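Local coordinates for conserved hypothetical protein (Enterococcus faecalis, PDB 1Z6M) that is of unknown function but, with its thioredoxin-like fold and a CxxC pattern at a helix start, may be a thiol-disulfide oxidoreductase, at residues K67-E72 and Q148-I153; I32-V37 and S136-E141; Y158-S163 and E167-Y172. All coordinates share one frame; numbering follows the deposited sequence.

How the interactions relate
The three contacts illustrate how a single mixed sheet organises a thioredoxin-like domain. Interactions 1 and 2 lie about 5 Å apart, centre to centre, and their segments alternate along the chain. Both involve the same sheet, in which strand 29-35 lies between 62-68 and 152-155, and Lys-67 of interaction 1 forms a salt bridge with Glu-141 of interaction 2, tying strand 62-68 to helix 132-145. Interaction 3 follows both in sequence, with its centre about 17 Å from that of interaction 1. Strand 158-160 continues the sheet at its edge, where Phe-160 N and Ile-153 O probably hydrogen-bond. Sheet neighbours thus connect the cis-proline loop, the buried helix face and the C-terminal helix.

Interaction 1: residues K67-E72 and Q148-I153; sequences KLFDKE and QFVPTI
Lys-71 and Phe-69 together receive the loop that leads into strand 152-155, one through a polar bond to Gln-148 and the other through apolar packing on Val-150. The CB of Lys-71 sets out toward this loop. Beyond CG the chain bends at chi2 (-68°) and chi3 (-70°), which brings CD over the centre of the Phe-69 ring, 3.5 Å above its plane. Lys-71 CE then passes 3.3 Å from Gln-148 O, and the tip NZ donates a hydrogen bond of 2.7 Å to that same Gln-148 O, tilted 25° from the carbonyl plane. Beside the lysine, Phe-69 CD2 meets Val-150 CG1 at 3.7 Å. Val-150 also touches Cys-42, the second cysteine of the CxxC pattern, and a cis peptide joins it to Pro-151, as in the cis-proline loop that faces the active site of thioredoxins. Thr-152, at the start of strand 152-155, donates from OG1 back to Phe-149 O of the loop at 2.7 Å, from above the carbonyl plane. The contact thus rests on a bond between a probably charged ammonium group and a neutral carbonyl, while the aliphatic part of the lysine lies against an aromatic ring.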
ATOM      1  N   LYS A  67      -1.496   1.620   3.548  1.00 10.20           N
ATOM      2  CA  LYS A  67      -2.936   1.483   3.705  1.00  9.87           C
ATOM      3  C   LYS A  67      -3.458   0.556   2.628  1.00  9.69           C
ATOM      4  O   LYS A  67      -3.524   0.936   1.457  1.00 10.33           O
ATOM      5  CB  LYS A  67      -3.596   2.863   3.649  1.00 10.97           C
ATOM      6  CG  LYS A  67      -3.105   3.747   4.808  1.00 12.91           C
ATOM      7  CD  LYS A  67      -3.661   5.149   4.749  1.00 14.34           C
ATOM      8  CE  LYS A  67      -3.053   6.047   5.822  1.00 12.72           C
ATOM      9  NZ  LYS A  67      -3.691   5.888   7.181  1.00 11.40           N
ATOM     10  N   LEU A  68      -3.807  -0.658   3.037  1.00  9.90           N
ATOM     11  CA  LEU A  68      -4.266  -1.683   2.093  1.00  9.82           C
ATOM     12  C   LEU A  68      -5.743  -1.454   1.824  1.00 10.25           C
ATOM     13  O   LEU A  68      -6.594  -1.687   2.687  1.00 10.91           O
ATOM     14  CB  LEU A  68      -3.964  -3.085   2.625  1.00 10.60           C
ATOM     15  CG  LEU A  68      -2.469  -3.341   2.863  1.00 10.61           C
ATOM     16  CD1 LEU A  68      -2.277  -4.754   3.375  1.00 12.21           C
ATOM     17  CD2 LEU A  68      -1.625  -3.118   1.623  1.00 12.05           C
ATOM     18  N   PHE A  69      -6.006  -0.934   0.627  1.00  9.97           N
ATOM     19  CA  PHE A  69      -7.313  -0.421   0.226  1.00 10.28           C
ATOM     20  C   PHE A  69      -8.051  -1.538  -0.514  1.00 10.85           C
ATOM     21  O   PHE A  69      -7.723  -1.862  -1.674  1.00 10.71           O
ATOM     22  CB  PHE A  69      -7.039   0.788  -0.688  1.00 10.70           C
ATOM     23  CG  PHE A  69      -8.233   1.660  -1.035  1.00 10.56           C
ATOM     24  CD1 PHE A  69      -9.534   1.376  -0.625  1.00 11.67           C
ATOM     25  CD2 PHE A  69      -8.022   2.778  -1.844  1.00 11.45           C
ATOM     26  CE1 PHE A  69     -10.593   2.222  -1.011  1.00 12.29           C
ATOM     27  CE2 PHE A  69      -9.062   3.605  -2.218  1.00 12.05           C
ATOM     28  CZ  PHE A  69     -10.355   3.324  -1.808  1.00 12.32           C
ATOM     29  N   ASP A  70      -9.030  -2.156   0.161  1.00 11.30           N
ATOM     30  CA  ASP A  70      -9.895  -3.142  -0.532  1.00 11.56           C
ATOM     31  C   ASP A  70     -10.777  -2.402  -1.527  1.00 12.68           C
ATOM     32  O   ASP A  70     -11.409  -1.396  -1.174  1.00 13.77           O
ATOM     33  CB  ASP A  70     -10.793  -4.000   0.383  1.00 14.49           C
ATOM     34  CG  ASP A  70     -10.013  -4.847   1.394  1.00 11.42           C
ATOM     35  OD1 ASP A  70      -8.748  -4.794   1.470  1.00 11.80           O
ATOM     36  OD2 ASP A  70     -10.699  -5.627   2.106  1.00 12.97           O
ATOM     37  N   LYS A  71     -10.843  -2.910  -2.757  1.00 13.69           N
ATOM     38  CA  LYS A  71     -11.490  -2.190  -3.845  1.00 14.69           C
ATOM     39  C   LYS A  71     -12.589  -3.027  -4.462  1.00 15.21           C
ATOM     40  O   LYS A  71     -12.606  -4.243  -4.311  1.00 15.25           O
ATOM     41  CB  LYS A  71     -10.463  -1.830  -4.924  1.00 14.96           C
ATOM     42  CG  LYS A  71      -9.402  -0.824  -4.505  1.00 17.14           C
ATOM     43  CD  LYS A  71      -9.963   0.573  -4.265  1.00 19.05           C
ATOM     44  CE  LYS A  71     -10.411   1.257  -5.537  1.00 20.74           C
ATOM     45  NZ  LYS A  71     -11.336   2.365  -5.202  1.00 21.53           N
ATOM     46  N   GLU A  72     -13.478  -2.363  -5.199  1.00 15.86           N
ATOM     47  CA  GLU A  72     -14.675  -2.975  -5.774  1.00 17.26           C
ATOM     48  C   GLU A  72     -14.436  -3.665  -7.113  1.00 17.27           C
ATOM     49  O   GLU A  72     -15.128  -4.640  -7.453  1.00 17.74           O
ATOM     50  CB  GLU A  72     -15.773  -1.917  -5.939  1.00 16.76           C
ATOM     51  CG  GLU A  72     -16.289  -1.368  -4.617  1.00 20.35           C
ATOM     52  CD  GLU A  72     -17.109  -2.384  -3.842  1.00 22.13           C
ATOM     53  OE1 GLU A  72     -18.248  -2.674  -4.258  1.00 25.80           O
ATOM     54  OE2 GLU A  72     -16.622  -2.888  -2.813  1.00 25.16           O
ATOM     55  N   GLN A 148      -9.833   7.704  -4.871  1.00 12.13           N
ATOM     56  CA  GLN A 148     -10.533   6.577  -5.479  1.00 13.53           C
ATOM     57  C   GLN A 148      -9.602   5.558  -6.098  1.00 12.83           C
ATOM     58  O   GLN A 148      -9.990   4.420  -6.309  1.00 15.36           O
ATOM     59  CB  GLN A 148     -11.439   7.068  -6.604  1.00 15.01           C
ATOM     60  CG  GLN A 148     -12.591   7.945  -6.191  1.00 19.66           C
ATOM     61  CD  GLN A 148     -13.244   8.577  -7.403  1.00 24.82           C
ATOM     62  OE1 GLN A 148     -13.225   9.795  -7.570  1.00 29.33           O
ATOM     63  NE2 GLN A 148     -13.781   7.743  -8.282  1.00 27.31           N
ATOM     64  N   PHE A 149      -8.391   5.974  -6.437  1.00 11.97           N
ATOM     65  CA  PHE A 149      -7.508   5.141  -7.239  1.00 12.18           C
ATOM     66  C   PHE A 149      -6.268   4.720  -6.482  1.00 11.79           C
ATOM     67  O   PHE A 149      -5.864   5.361  -5.497  1.00 12.60           O
ATOM     68  CB  PHE A 149      -7.119   5.880  -8.523  1.00 12.07           C
ATOM     69  CG  PHE A 149      -8.287   6.428  -9.269  1.00 13.03           C
ATOM     70  CD1 PHE A 149      -8.608   7.774  -9.176  1.00 14.35           C
ATOM     71  CD2 PHE A 149      -9.100   5.591 -10.014  1.00 14.49           C
ATOM     72  CE1 PHE A 149      -9.709   8.284  -9.837  1.00 15.24           C
ATOM     73  CE2 PHE A 149     -10.209   6.102 -10.692  1.00 15.95           C
ATOM     74  CZ  PHE A 149     -10.507   7.445 -10.592  1.00 14.58           C
ATOM     75  N   VAL A 150      -5.671   3.632  -6.941  1.00 11.35           N
ATOM     76  CA  VAL A 150      -4.401   3.184  -6.402  1.00 10.87           C
ATOM     77  C   VAL A 150      -3.377   3.067  -7.537  1.00 10.67           C
ATOM     78  O   VAL A 150      -3.752   2.889  -8.698  1.00 11.15           O
ATOM     79  CB  VAL A 150      -4.529   1.837  -5.637  1.00 10.55           C
ATOM     80  CG1 VAL A 150      -5.391   2.012  -4.370  1.00 11.31           C
ATOM     81  CG2 VAL A 150      -5.071   0.730  -6.542  1.00 11.20           C
ATOM     82  N   PRO A 151      -2.085   3.211  -7.222  1.00 10.06           N
ATOM     83  CA  PRO A 151      -1.564   3.675  -5.947  1.00 10.27           C
ATOM     84  C   PRO A 151      -1.742   5.187  -5.813  1.00 10.42           C
ATOM     85  O   PRO A 151      -1.605   5.918  -6.798  1.00 11.89           O
ATOM     86  CB  PRO A 151      -0.067   3.325  -6.041  1.00 10.14           C
ATOM     87  CG  PRO A 151       0.231   3.422  -7.495  1.00 10.37           C
ATOM     88  CD  PRO A 151      -1.004   2.960  -8.197  1.00 10.20           C
ATOM     89  N   THR A 152      -2.083   5.650  -4.612  1.00 10.15           N
ATOM     90  CA  THR A 152      -2.017   7.069  -4.288  1.00 10.38           C
ATOM     91  C   THR A 152      -1.029   7.222  -3.155  1.00  9.69           C
ATOM     92  O   THR A 152      -1.231   6.652  -2.077  1.00  9.95           O
ATOM     93  CB  THR A 152      -3.402   7.632  -3.895  1.00 10.34           C
ATOM     94  OG1 THR A 152      -4.274   7.535  -5.022  1.00 11.03           O
ATOM     95  CG2 THR A 152      -3.315   9.091  -3.508  1.00 11.23           C
ATOM     96  N   ILE A 153       0.059   7.949  -3.418  1.00 10.69           N
ATOM     97  CA  ILE A 153       1.115   8.149  -2.440  1.00 10.72           C
ATOM     98  C   ILE A 153       1.102   9.606  -2.038  1.00 10.86           C
ATOM     99  O   ILE A 153       1.001  10.477  -2.908  1.00 10.44           O
ATOM    100  CB  ILE A 153       2.531   7.762  -2.982  1.00 11.46           C
ATOM    101  CG1 ILE A 153       2.509   6.454  -3.804  1.00 12.15           C
ATOM    102  CG2 ILE A 153       3.566   7.729  -1.829  1.00 11.71           C
ATOM    103  CD1 ILE A 153       2.047   5.218  -3.075  1.00 13.14           C
TER

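Interaction 2: residues I32-V37 and S136-E141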
ATOM      1  N   ILE A  32       2.491   8.202   3.109  1.00 11.55           N
ATOM      2  CA  ILE A  32       1.221   7.477   3.149  1.00 11.31           C
ATOM      3  C   ILE A  32       0.970   6.825   1.796  1.00 11.33           C
ATOM      4  O   ILE A  32       1.029   7.491   0.765  1.00 11.25           O
ATOM      5  CB  ILE A  32       0.072   8.439   3.540  1.00 11.93           C
ATOM      6  CG1 ILE A  32       0.218   8.863   5.018  1.00 13.29           C
ATOM      7  CG2 ILE A  32      -1.294   7.797   3.305  1.00 13.97           C
ATOM      8  CD1 ILE A  32      -0.532  10.126   5.384  1.00 17.03           C
ATOM      9  N   GLU A  33       0.704   5.522   1.800  1.00 10.65           N
ATOM     10  CA  GLU A  33       0.586   4.762   0.555  1.00 10.66           C
ATOM     11  C   GLU A  33      -0.719   3.994   0.528  1.00  9.84           C
ATOM     12  O   GLU A  33      -0.873   2.998   1.248  1.00 10.98           O
ATOM     13  CB  GLU A  33       1.759   3.773   0.406  1.00 11.11           C
ATOM     14  CG  GLU A  33       3.103   4.443   0.595  1.00 11.34           C
ATOM     15  CD  GLU A  33       4.295   3.514   0.578  1.00 12.10           C
ATOM     16  OE1 GLU A  33       4.330   2.513  -0.186  1.00 13.03           O
ATOM     17  OE2 GLU A  33       5.235   3.827   1.326  1.00 15.07           O
ATOM     18  N   PHE A  34      -1.649   4.431  -0.316  1.00  9.74           N
ATOM     19  CA  PHE A  34      -2.880   3.679  -0.561  1.00  9.51           C
ATOM     20  C   PHE A  34      -2.618   2.743  -1.728  1.00  9.80           C
ATOM     21  O   PHE A  34      -2.341   3.186  -2.845  1.00  9.98           O
ATOM     22  CB  PHE A  34      -4.044   4.620  -0.907  1.00  9.95           C
ATOM     23  CG  PHE A  34      -4.573   5.403   0.262  1.00 10.74           C
ATOM     24  CD1 PHE A  34      -3.965   6.598   0.656  1.00 11.81           C
ATOM     25  CD2 PHE A  34      -5.677   4.943   0.982  1.00 11.03           C
ATOM     26  CE1 PHE A  34      -4.464   7.335   1.731  1.00 12.64           C
ATOM     27  CE2 PHE A  34      -6.170   5.660   2.055  1.00 11.56           C
ATOM     28  CZ  PHE A  34      -5.566   6.849   2.436  1.00 12.14           C
ATOM     29  N   ILE A  35      -2.681   1.445  -1.460  1.00 10.01           N
ATOM     30  CA  ILE A  35      -2.356   0.455  -2.470  1.00 10.79           C
ATOM     31  C   ILE A  35      -3.328  -0.723  -2.401  1.00 10.52           C
ATOM     32  O   ILE A  35      -4.000  -0.955  -1.387  1.00 10.45           O
ATOM     33  CB  ILE A  35      -0.900  -0.087  -2.354  1.00 12.07           C
ATOM     34  CG1 ILE A  35      -0.688  -0.793  -1.025  1.00 12.38           C
ATOM     35  CG2 ILE A  35       0.159   1.025  -2.596  1.00 12.95           C
ATOM     36  CD1 ILE A  35       0.598  -1.624  -1.004  1.00 14.39           C
ATOM     37  N   ASN A  36      -3.398  -1.467  -3.496  1.00  9.19           N
ATOM     38  CA  ASN A  36      -4.056  -2.765  -3.492  1.00  9.61           C
ATOM     39  C   ASN A  36      -3.048  -3.741  -4.088  1.00  9.53           C
ATOM     40  O   ASN A  36      -2.461  -3.474  -5.139  1.00 10.32           O
ATOM     41  CB  ASN A  36      -5.364  -2.714  -4.299  1.00 10.04           C
ATOM     42  CG  ASN A  36      -6.088  -4.050  -4.330  1.00 10.25           C
ATOM     43  OD1 ASN A  36      -5.582  -5.017  -4.886  1.00 10.34           O
ATOM     44  ND2 ASN A  36      -7.284  -4.103  -3.737  1.00  9.96           N
ATOM     45  N   VAL A  37      -2.810  -4.850  -3.403  1.00  9.67           N
ATOM     46  CA  VAL A  37      -1.701  -5.733  -3.778  0.50  9.63           C
ATOM     47  C   VAL A  37      -1.905  -6.504  -5.064  1.00  9.84           C
ATOM     48  O   VAL A  37      -0.963  -7.110  -5.562  1.00 10.29           O
ATOM     49  CB  VAL A  37      -1.253  -6.711  -2.657  0.50 10.07           C
ATOM     50  CG1 VAL A  37      -0.723  -5.956  -1.463  0.50 11.11           C
ATOM     51  CG2 VAL A  37      -2.360  -7.717  -2.292  0.50  6.81           C
ATOM     52  N   SER A 136     -12.270  -1.281   7.036  1.00 12.00           N
ATOM     53  CA  SER A 136     -13.270  -0.232   6.908  0.50 12.83           C
ATOM     54  C   SER A 136     -12.636   1.149   7.114  1.00 12.00           C
ATOM     55  O   SER A 136     -13.000   2.116   6.445  1.00 11.64           O
ATOM     56  CB  SER A 136     -14.405  -0.479   7.907  0.50 13.13           C
ATOM     57  OG  SER A 136     -15.119   0.698   8.218  0.50 17.46           O
ATOM     58  N   ALA A 137     -11.677   1.229   8.039  1.00 11.37           N
ATOM     59  CA  ALA A 137     -11.031   2.507   8.336  1.00 11.92           C
ATOM     60  C   ALA A 137     -10.275   3.020   7.113  1.00 11.36           C
ATOM     61  O   ALA A 137     -10.334   4.206   6.797  1.00 11.55           O
ATOM     62  CB  ALA A 137     -10.101   2.401   9.531  1.00 12.00           C
ATOM     63  N   VAL A 138      -9.587   2.129   6.398  1.00 11.44           N
ATOM     64  CA  VAL A 138      -8.891   2.549   5.180  1.00 11.06           C
ATOM     65  C   VAL A 138      -9.876   3.016   4.110  1.00 11.44           C
ATOM     66  O   VAL A 138      -9.662   4.039   3.461  1.00 11.44           O
ATOM     67  CB  VAL A 138      -7.970   1.443   4.648  1.00 11.16           C
ATOM     68  CG1 VAL A 138      -7.424   1.805   3.285  1.00 12.20           C
ATOM     69  CG2 VAL A 138      -6.828   1.212   5.625  1.00 12.14           C
ATOM     70  N   ILE A 139     -10.957   2.268   3.914  1.00 11.64           N
ATOM     71  CA  ILE A 139     -11.966   2.686   2.942  1.00 12.01           C
ATOM     72  C   ILE A 139     -12.563   4.057   3.316  1.00 11.63           C
ATOM     73  O   ILE A 139     -12.714   4.937   2.460  1.00 11.41           O
ATOM     74  CB  ILE A 139     -13.072   1.631   2.813  1.00 11.71           C
ATOM     75  CG1 ILE A 139     -12.511   0.363   2.167  1.00 12.53           C
ATOM     76  CG2 ILE A 139     -14.274   2.180   2.032  1.00 12.56           C
ATOM     77  CD1 ILE A 139     -13.398  -0.844   2.321  1.00 12.89           C
ATOM     78  N   ALA A 140     -12.879   4.239   4.600  1.00 11.82           N
ATOM     79  CA  ALA A 140     -13.452   5.495   5.091  1.00 11.50           C
ATOM     80  C   ALA A 140     -12.479   6.659   4.937  1.00 11.64           C
ATOM     81  O   ALA A 140     -12.878   7.757   4.576  1.00 12.26           O
ATOM     82  CB  ALA A 140     -13.874   5.341   6.547  1.00 11.86           C
ATOM     83  N   GLU A 141     -11.197   6.410   5.196  1.00 11.67           N
ATOM     84  CA  GLU A 141     -10.161   7.435   5.065  1.00 11.48           C
ATOM     85  C   GLU A 141      -9.979   7.833   3.601  1.00 11.23           C
ATOM     86  O   GLU A 141      -9.934   9.018   3.276  1.00 11.07           O
ATOM     87  CB  GLU A 141      -8.851   6.926   5.665  1.00 12.11           C
ATOM     88  CG  GLU A 141      -7.732   7.931   5.659  1.00 11.95           C
ATOM     89  CD  GLU A 141      -6.411   7.377   6.163  1.00 11.16           C
ATOM     90  OE1 GLU A 141      -6.393   6.293   6.800  1.00 12.53           O
ATOM     91  OE2 GLU A 141      -5.380   8.051   5.955  1.00 12.14           O
TER
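Phe-34, on strand 29-35, extends its ring to Val-138 and Glu-141 of helix 132-145, an instance of the sheet-and-helix layering of the thioredoxin fold. The helix covers one face of the sheet here, while the side chains of the adjacent Glu-33 and Ile-35 pack against helix 40-58 on the other.

The apolar part of the contact is small. Phe-34 CE2 lies 4.2 Å from Val-138 CG1, and Phe-34 CZ is 4.0 Å from Glu-141 CG. With CG of Phe-34 anti to the carbonyl carbon (chi1 -73°), the ring leans across toward the helix. Val-14 and Ile-147 from loops also touch it.

The second kind of interaction sets the ring beside polar atoms. Val-138 O lies near the ring plane at its edge, 4.1 Å from Phe-34 CE2. The carboxylate of Glu-141, carried by an extended chain, comes in obliquely with its plane turned 78° from that of the ring.

The third kind is polar and involves residues beyond the two segments. Glu-141 is buried, yet both carboxylate oxygens have partners: OE2 accepts from Asn-15 N, and OE1 forms a salt bridge with Lys-67. The ammonium group of Lys-67 also donates to backbone carbonyls of Asn-15 and Thr-18, and its positive charge would be expected to stabilise the ionised carboxylate. The carboxylate remains close to the aromatic ring even so, with Glu-141 OE2 3.7 Å from Phe-34 CZ.

Interaction 3: residues Y158-S163 and E167-Y172; sequences YIFDES and EELRGY
Strand 158-160 and helix 167-172 run nearly antiparallel, their short axes 10.7 Å apart at closest approach. Tyr-158 and Phe-160 both point toward the helix and meet Tyr-172. The Tyr-172 ring is engaged along two sides. On its CD2 and CE2 side it forms an offset stack with Phe-160: the ring centroids are 4.7 Å apart, the planes only 14° from parallel, and Tyr-172 CE2 comes to 3.5 Å from Phe-160 CD2, over one face of the phenylalanine. On its CD1 and CE1 side it meets CB, CG and CD2 of Tyr-158, whose ring is oblique to it, with planes at 35° and centroids 5.2 Å apart. Phe-160 has its CG lodged between the backbone N and the carbonyl carbon (chi1 53°), an orientation that swings the ring toward the helix. Leu-169 adds an aliphatic contact to this aromatic cluster: its CD1 reaches Phe-160 CZ at 3.7 Å, the two side chains crossing at about a right angle.

In the thioredoxin fold, the last two strands form a hairpin followed by a C-terminal helix that packs on the sheet, the arrangement found here. Strand 158-160 is at the sheet edge, while Leu-169 also touches Trp-45 and Leu-52 of helix 40-58.

Polar contacts order the turn after the strand. Asp-161 OD1 accepts from Ser-163 N at 2.9 Å, making an Asx turn, and also from Ser-163 OG, which meets its syn lone pair. From this turn a water molecule bridges to the helix, donating to Ser-163 O at 2.8 Å and to Glu-168 OE1 at 2.7 Å.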
ATOM      1  N   TYR A 158       2.098  16.766  -1.142  1.00 12.80           N
ATOM      2  CA  TYR A 158       2.512  16.159  -2.405  1.00 13.39           C
ATOM      3  C   TYR A 158       1.801  14.833  -2.638  1.00 12.30           C
ATOM      4  O   TYR A 158       1.864  13.934  -1.794  1.00 13.62           O
ATOM      5  CB  TYR A 158       4.034  15.988  -2.422  1.00 14.52           C
ATOM      6  CG  TYR A 158       4.733  17.310  -2.279  1.00 16.35           C
ATOM      7  CD1 TYR A 158       5.268  17.706  -1.057  1.00 17.25           C
ATOM      8  CD2 TYR A 158       4.813  18.192  -3.357  1.00 18.31           C
ATOM      9  CE1 TYR A 158       5.897  18.944  -0.917  1.00 19.53           C
ATOM     10  CE2 TYR A 158       5.437  19.427  -3.230  1.00 19.49           C
ATOM     11  CZ  TYR A 158       5.976  19.796  -2.004  1.00 19.17           C
ATOM     12  OH  TYR A 158       6.595  21.019  -1.848  1.00 20.61           O
ATOM     13  N   ILE A 159       1.102  14.728  -3.766  1.00 12.34           N
ATOM     14  CA  ILE A 159       0.282  13.572  -4.095  1.00 12.48           C
ATOM     15  C   ILE A 159       0.788  13.031  -5.430  1.00 12.09           C
ATOM     16  O   ILE A 159       0.859  13.765  -6.417  1.00 13.41           O
ATOM     17  CB  ILE A 159      -1.197  13.988  -4.249  1.00 12.77           C
ATOM     18  CG1 ILE A 159      -1.726  14.660  -2.977  1.00 12.99           C
ATOM     19  CG2 ILE A 159      -2.062  12.791  -4.616  1.00 13.58           C
ATOM     20  CD1 ILE A 159      -2.978  15.509  -3.207  1.00 14.77           C
ATOM     21  N   PHE A 160       1.176  11.761  -5.463  1.00 11.59           N
ATOM     22  CA  PHE A 160       1.766  11.205  -6.668  1.00 11.46           C
ATOM     23  C   PHE A 160       1.422   9.726  -6.775  1.00 10.95           C
ATOM     24  O   PHE A 160       0.710   9.189  -5.930  1.00 10.47           O
ATOM     25  CB  PHE A 160       3.286  11.471  -6.719  1.00 12.09           C
ATOM     26  CG  PHE A 160       4.028  11.021  -5.492  1.00 11.30           C
ATOM     27  CD1 PHE A 160       4.643   9.771  -5.464  1.00 12.22           C
ATOM     28  CD2 PHE A 160       4.133  11.853  -4.375  1.00 12.28           C
ATOM     29  CE1 PHE A 160       5.349   9.349  -4.339  1.00 11.73           C
ATOM     30  CE2 PHE A 160       4.824  11.442  -3.252  1.00 13.05           C
ATOM     31  CZ  PHE A 160       5.444  10.194  -3.231  1.00 11.97           C
ATOM     32  N   ASP A 161       1.910   9.069  -7.820  1.00 10.83           N
ATOM     33  CA  ASP A 161       1.596   7.656  -8.041  1.00 10.15           C
ATOM     34  C   ASP A 161       2.793   6.965  -8.673  1.00 10.12           C
ATOM     35  O   ASP A 161       3.915   7.461  -8.591  1.00 10.56           O
ATOM     36  CB  ASP A 161       0.329   7.520  -8.906  1.00 10.35           C
ATOM     37  CG  ASP A 161       0.481   8.144 -10.288  1.00  9.71           C
ATOM     38  OD1 ASP A 161       1.618   8.404 -10.706  1.00 11.10           O
ATOM     39  OD2 ASP A 161      -0.548   8.334 -10.967  1.00 10.89           O
ATOM     40  N   GLU A 162       2.556   5.829  -9.315  1.00  9.87           N
ATOM     41  CA  GLU A 162       3.631   5.021  -9.892  1.00 10.59           C
ATOM     42  C   GLU A 162       4.422   5.742 -10.981  1.00 10.96           C
ATOM     43  O   GLU A 162       5.528   5.313 -11.319  1.00 11.26           O
ATOM     44  CB  GLU A 162       3.085   3.700 -10.443  1.00 10.69           C
ATOM     45  CG  GLU A 162       2.311   3.789 -11.783  1.00 10.95           C
ATOM     46  CD  GLU A 162       0.971   4.518 -11.713  1.00  9.87           C
ATOM     47  OE1 GLU A 162       0.393   4.685 -10.611  1.00 10.18           O
ATOM     48  OE2 GLU A 162       0.488   4.914 -12.800  1.00 11.39           O
ATOM     49  N   SER A 163       3.871   6.820 -11.538  1.00 10.16           N
ATOM     50  CA  SER A 163       4.584   7.571 -12.571  1.00 11.22           C
ATOM     51  C   SER A 163       5.754   8.371 -12.007  1.00 11.79           C
ATOM     52  O   SER A 163       6.596   8.824 -12.773  1.00 12.43           O
ATOM     53  CB  SER A 163       3.646   8.482 -13.356  1.00 11.06           C
ATOM     54  OG  SER A 163       3.173   9.553 -12.560  1.00 11.33           O
ATOM     55  N   GLU A 167      14.161  10.403  -8.861  1.00 16.49           N
ATOM     56  CA  GLU A 167      14.592  11.768  -8.585  0.50 17.09           C
ATOM     57  C   GLU A 167      13.490  12.629  -7.990  1.00 16.78           C
ATOM     58  O   GLU A 167      13.710  13.368  -7.052  1.00 16.54           O
ATOM     59  CB  GLU A 167      15.167  12.450  -9.831  0.50 17.47           C
ATOM     60  CG  GLU A 167      15.757  13.824  -9.513  0.50 20.10           C
ATOM     61  CD  GLU A 167      15.949  14.728 -10.716  0.50 23.30           C
ATOM     62  OE1 GLU A 167      15.080  14.766 -11.605  0.50 24.75           O
ATOM     63  OE2 GLU A 167      16.975  15.425 -10.756  0.50 25.04           O
ATOM     64  N   GLU A 168      12.296  12.510  -8.547  1.00 15.88           N
ATOM     65  CA  GLU A 168      11.149  13.244  -8.007  1.00 15.58           C
ATOM     66  C   GLU A 168      10.844  12.779  -6.591  1.00 15.16           C
ATOM     67  O   GLU A 168      10.568  13.599  -5.711  1.00 15.27           O
ATOM     68  CB  GLU A 168       9.920  13.060  -8.893  1.00 15.48           C
ATOM     69  CG  GLU A 168       9.993  13.842 -10.192  1.00 16.28           C
ATOM     70  CD  GLU A 168       8.920  13.452 -11.198  1.00 18.13           C
ATOM     71  OE1 GLU A 168       8.166  12.479 -10.969  1.00 18.07           O
ATOM     72  OE2 GLU A 168       8.833  14.128 -12.241  1.00 20.56           O
ATOM     73  N   LEU A 169      10.930  11.471  -6.365  1.00 14.75           N
ATOM     74  CA  LEU A 169      10.638  10.905  -5.044  1.00 14.87           C
ATOM     75  C   LEU A 169      11.641  11.420  -4.004  1.00 14.64           C
ATOM     76  O   LEU A 169      11.255  11.836  -2.913  1.00 14.03           O
ATOM     77  CB  LEU A 169      10.624   9.381  -5.112  1.00 14.27           C
ATOM     78  CG  LEU A 169      10.299   8.622  -3.826  1.00 14.42           C
ATOM     79  CD1 LEU A 169       8.993   9.094  -3.187  1.00 14.81           C
ATOM     80  CD2 LEU A 169      10.254   7.124  -4.137  1.00 15.19           C
ATOM     81  N   ARG A 170      12.923  11.380  -4.336  1.00 14.48           N
ATOM     82  CA  ARG A 170      13.937  12.023  -3.508  0.50 15.60           C
ATOM     83  C   ARG A 170      13.567  13.467  -3.205  1.00 15.40           C
ATOM     84  O   ARG A 170      13.648  13.891  -2.074  1.00 15.64           O
ATOM     85  CB  ARG A 170      15.276  12.039  -4.232  0.50 15.82           C
ATOM     86  CG  ARG A 170      16.011  10.757  -4.271  0.50 17.47           C
ATOM     87  CD  ARG A 170      17.452  10.959  -4.794  0.50 19.69           C
ATOM     88  NE  ARG A 170      17.548  10.716  -6.222  0.50 22.15           N
ATOM     89  CZ  ARG A 170      17.858  11.613  -7.159  0.50 23.88           C
ATOM     90  NH1 ARG A 170      18.113  12.879  -6.866  0.50 24.54           N
ATOM     91  NH2 ARG A 170      17.892  11.223  -8.417  0.50 23.30           N
ATOM     92  N   GLY A 171      13.152  14.198  -4.232  1.00 15.48           N
ATOM     93  CA  GLY A 171      12.752  15.597  -4.076  1.00 16.25           C
ATOM     94  C   GLY A 171      11.644  15.740  -3.042  1.00 16.72           C
ATOM     95  O   GLY A 171      11.731  16.586  -2.159  1.00 17.75           O
ATOM     96  N   TYR A 172      10.606  14.907  -3.145  1.00 16.77           N
ATOM     97  CA  TYR A 172       9.484  14.988  -2.197  1.00 17.46           C
ATOM     98  C   TYR A 172       9.910  14.643  -0.770  1.00 17.71           C
ATOM     99  O   TYR A 172       9.437  15.246   0.188  1.00 17.90           O
ATOM    100  CB  TYR A 172       8.336  14.062  -2.596  1.00 17.80           C
ATOM    101  CG  TYR A 172       7.660  14.361  -3.910  1.00 18.40           C
ATOM    102  CD1 TYR A 172       7.247  15.656  -4.243  1.00 20.16           C
ATOM    103  CD2 TYR A 172       7.397  13.336  -4.813  1.00 19.39           C
ATOM    104  CE1 TYR A 172       6.608  15.911  -5.462  1.00 20.41           C
ATOM    105  CE2 TYR A 172       6.759  13.580  -6.017  1.00 20.80           C
ATOM    106  CZ  TYR A 172       6.370  14.863  -6.340  1.00 19.88           C
ATOM    107  OH  TYR A 172       5.734  15.091  -7.541  1.00 22.23           O
TER
HETATM  108  O   HOH W   1       6.631  11.630 -13.017  1.00 24.53           O